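Local coordinates for avirulence protein AvrP123 (Melampsora lini, PDB 5VJJ) that is a zinc-binding effector of the flax rust fungus, with a possible nuclear function, that is recognised by the flax resistance protein P, at residues Gly49-Tyr54 / Ser65-Gly71. Residues are numbered along the deposited sequence; the frame is centred on the assembly and turned at random.
Sequences GPAEQY and SHVACSG. With ZN (zinc ion), chain D.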
ATOM      1  N   GLY A  49       1.057   9.999  -2.678  1.00 34.89           N
ATOM      2  CA  GLY A  49       0.270   8.824  -3.007  1.00 35.64           C
ATOM      3  C   GLY A  49       0.125   8.651  -4.508  1.00 41.41           C
ATOM      4  O   GLY A  49       0.900   9.226  -5.274  1.00 36.54           O
ATOM      5  N   PRO A  50      -0.876   7.873  -4.944  1.00 33.28           N
ATOM      6  CA  PRO A  50      -1.901   7.212  -4.124  1.00 28.42           C
ATOM      7  C   PRO A  50      -1.395   5.978  -3.373  1.00 42.42           C
ATOM      8  O   PRO A  50      -0.680   5.145  -3.941  1.00 27.66           O
ATOM      9  CB  PRO A  50      -2.969   6.804  -5.153  1.00 52.41           C
ATOM     10  CG  PRO A  50      -2.585   7.471  -6.446  1.00 42.92           C
ATOM     11  CD  PRO A  50      -1.109   7.652  -6.380  1.00 33.04           C
ATOM     12  N   ALA A  51      -1.780   5.865  -2.103  1.00 31.08           N
ATOM     13  CA  ALA A  51      -1.424   4.723  -1.276  1.00 24.72           C
ATOM     14  C   ALA A  51      -2.684   4.137  -0.658  1.00 41.68           C
ATOM     15  O   ALA A  51      -3.636   4.860  -0.349  1.00 36.00           O
ATOM     16  CB  ALA A  51      -0.433   5.120  -0.179  1.00 30.88           C
ATOM     17  N   GLU A  52      -2.683   2.816  -0.484  1.00 29.80           N
ATOM     18  CA  GLU A  52      -3.819   2.091   0.067  1.00 36.90           C
ATOM     19  C   GLU A  52      -3.332   1.095   1.105  1.00 41.90           C
ATOM     20  O   GLU A  52      -2.222   0.563   1.006  1.00 31.61           O
ATOM     21  CB  GLU A  52      -4.609   1.327  -1.009  1.00 40.88           C
ATOM     22  CG  GLU A  52      -5.406   2.193  -1.955  1.00 68.40           C
ATOM     23  CD  GLU A  52      -6.243   1.365  -2.906  1.00 57.51           C
ATOM     24  OE1 GLU A  52      -5.880   0.190  -3.144  1.00 36.15           O
ATOM     25  OE2 GLU A  52      -7.263   1.887  -3.405  1.00 56.34           O
ATOM     26  N   GLN A  53      -4.183   0.833   2.090  1.00 22.46           N
ATOM     27  CA  GLN A  53      -3.901  -0.137   3.134  1.00 31.07           C
ATOM     28  C   GLN A  53      -4.822  -1.338   2.977  1.00 32.27           C
ATOM     29  O   GLN A  53      -6.006  -1.190   2.644  1.00 22.14           O
ATOM     30  CB  GLN A  53      -4.071   0.480   4.521  1.00 49.91           C
ATOM     31  CG  GLN A  53      -3.692  -0.454   5.653  1.00 26.01           C
ATOM     32  CD  GLN A  53      -3.624   0.263   6.985  1.00 25.72           C
ATOM     33  OE1 GLN A  53      -3.608   1.493   7.039  1.00 36.71           O
ATOM     34  NE2 GLN A  53      -3.593  -0.501   8.068  1.00 28.12           N
ATOM     35  N   TYR A  54      -4.266  -2.526   3.202  1.00 23.60           N
ATOM     36  CA  TYR A  54      -4.987  -3.779   3.052  1.00 29.15           C
ATOM     37  C   TYR A  54      -5.102  -4.451   4.410  1.00 36.84           C
ATOM     38  O   TYR A  54      -4.101  -4.616   5.112  1.00 38.16           O
ATOM     39  CB  TYR A  54      -4.283  -4.703   2.057  1.00 28.28           C
ATOM     40  CG  TYR A  54      -4.064  -4.072   0.699  1.00 36.36           C
ATOM     41  CD1 TYR A  54      -5.107  -3.963  -0.214  1.00 36.80           C
ATOM     42  CD2 TYR A  54      -2.817  -3.582   0.331  1.00 39.58           C
ATOM     43  CE1 TYR A  54      -4.911  -3.383  -1.457  1.00 32.63           C
ATOM     44  CE2 TYR A  54      -2.613  -3.000  -0.908  1.00 28.85           C
ATOM     45  CZ  TYR A  54      -3.661  -2.905  -1.796  1.00 28.94           C
ATOM     46  OH  TYR A  54      -3.460  -2.327  -3.025  1.00 52.58           O
ATOM     47  N   SER A  65      -1.688  -6.776   7.939  1.00 31.36           N
ATOM     48  CA  SER A  65      -1.956  -5.605   7.119  1.00 30.82           C
ATOM     49  C   SER A  65      -0.653  -5.098   6.513  1.00 24.28           C
ATOM     50  O   SER A  65       0.428  -5.323   7.062  1.00 24.55           O
ATOM     51  CB  SER A  65      -2.624  -4.497   7.951  1.00 34.93           C
ATOM     52  OG  SER A  65      -2.923  -3.354   7.162  1.00 32.33           O
ATOM     53  N   HIS A  66      -0.768  -4.415   5.372  1.00 21.89           N
ATOM     54  CA  HIS A  66       0.363  -3.727   4.759  1.00 22.50           C
ATOM     55  C   HIS A  66      -0.176  -2.679   3.796  1.00 22.71           C
ATOM     56  O   HIS A  66      -1.329  -2.743   3.359  1.00 22.67           O
ATOM     57  CB  HIS A  66       1.316  -4.695   4.037  1.00 23.57           C
ATOM     58  CG  HIS A  66       0.832  -5.150   2.695  1.00 24.46           C
ATOM     59  ND1 HIS A  66       0.366  -6.426   2.464  1.00 26.61           N
ATOM     60  CD2 HIS A  66       0.770  -4.508   1.502  1.00 25.15           C
ATOM     61  CE1 HIS A  66       0.025  -6.548   1.195  1.00 25.76           C
ATOM     62  NE2 HIS A  66       0.258  -5.397   0.589  1.00 25.98           N
ATOM     63  N   VAL A  67       0.685  -1.720   3.454  1.00 23.00           N
ATOM     64  CA  VAL A  67       0.312  -0.576   2.628  1.00 23.20           C
ATOM     65  C   VAL A  67       1.038  -0.668   1.293  1.00 24.37           C
ATOM     66  O   VAL A  67       2.187  -1.120   1.226  1.00 31.16           O
ATOM     67  CB  VAL A  67       0.626   0.757   3.342  1.00 25.91           C
ATOM     68  CG1 VAL A  67       0.396   1.949   2.420  1.00 25.83           C
ATOM     69  CG2 VAL A  67      -0.227   0.902   4.593  1.00 21.62           C
ATOM     70  N   ALA A  68       0.356  -0.246   0.232  1.00 30.19           N
ATOM     71  CA  ALA A  68       0.917  -0.199  -1.109  1.00 26.08           C
ATOM     72  C   ALA A  68       0.681   1.185  -1.692  1.00 29.44           C
ATOM     73  O   ALA A  68      -0.340   1.824  -1.418  1.00 25.51           O
ATOM     74  CB  ALA A  68       0.293  -1.262  -2.021  1.00 26.96           C
ATOM     75  N   CYS A  69       1.636   1.645  -2.501  1.00 37.49           N
ATOM     76  CA  CYS A  69       1.613   3.003  -3.024  1.00 27.54           C
ATOM     77  C   CYS A  69       2.070   3.006  -4.472  1.00 41.63           C
ATOM     78  O   CYS A  69       3.035   2.325  -4.826  1.00 29.34           O
ATOM     79  CB  CYS A  69       2.516   3.935  -2.204  1.00 26.45           C
ATOM     80  SG  CYS A  69       2.419   5.677  -2.684  1.00 37.49           S
ATOM     81  N   SER A  70       1.383   3.794  -5.298  1.00 47.25           N
ATOM     82  CA  SER A  70       1.724   3.945  -6.706  1.00 34.73           C
ATOM     83  C   SER A  70       2.512   5.217  -6.994  1.00 51.14           C
ATOM     84  O   SER A  70       2.908   5.438  -8.143  1.00 37.54           O
ATOM     85  CB  SER A  70       0.453   3.927  -7.560  1.00 35.92           C
ATOM     86  OG  SER A  70      -0.160   2.647  -7.532  1.00 55.84           O
ATOM     87  N   GLY A  71       2.741   6.059  -5.991  1.00 52.24           N
ATOM     88  CA  GLY A  71       3.566   7.235  -6.183  1.00 43.23           C
ATOM     89  C   GLY A  71       4.992   6.869  -6.549  1.00 41.23           C
ATOM     90  O   GLY A  71       5.438   5.728  -6.428  1.00 54.43           O
TER
HETATM   91 ZN    ZN D 202       4.213   6.645  -1.858  1.00 36.32          ZN
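Residues Ala51-Tyr54 and Ser65-Cys69 pair as antiparallel strands of a beta hairpin near the centre of the folded chain. Glu52 and Ala68 form a hydrogen-bonded pair: Glu52 N gives to Ala68 O at 2.7 Å, and Ala68 N to Glu52 O. Tyr54 N likewise gives to His66 O, but the return bond from His66 N to Tyr54 O is weak. Ser70 N to Pro50 O, 2.8 Å, carries the ladder past Cys69. Ser65 OG gives to Tyr54 O at 2.7 Å, from above the carbonyl plane, and accepts from Gln53 NE2 at 3.1 Å, close to the amide plane. Gln53 CG lies anti to the backbone N (chi1 -176°) and the chain stays extended beyond it, which reaches its amide out to Ser65, while CB and CG pass Val67 CG2. At the open end of the hairpin, away from its turn, lies a zinc site of three cysteines and a histidine. Cys69 SG binds zinc at 2.2 Å together with Cys33, Cys47 and His73, and Gly71 N donates a hydrogen bond to the same sulfur. Ala51 CB packs on Cys69 CB on the face shared with Gln53 and Val67. On the face of Glu52, Tyr54, His66 and Ala68, Ala68 CB meets the edge of the Tyr54 ring at CE2, 3.6 Å away. The His66 ring lies obliquely to that of Tyr54, planes at 55°, with His66 NE2 near Tyr54 CD2. His66 ND1 is hydrogen-bonded to Tyr56 OH. Strand 29-30 flanks the Ala51-Tyr54 strand, where the backbones of Gln53 and Phe29 are hydrogen-bonded.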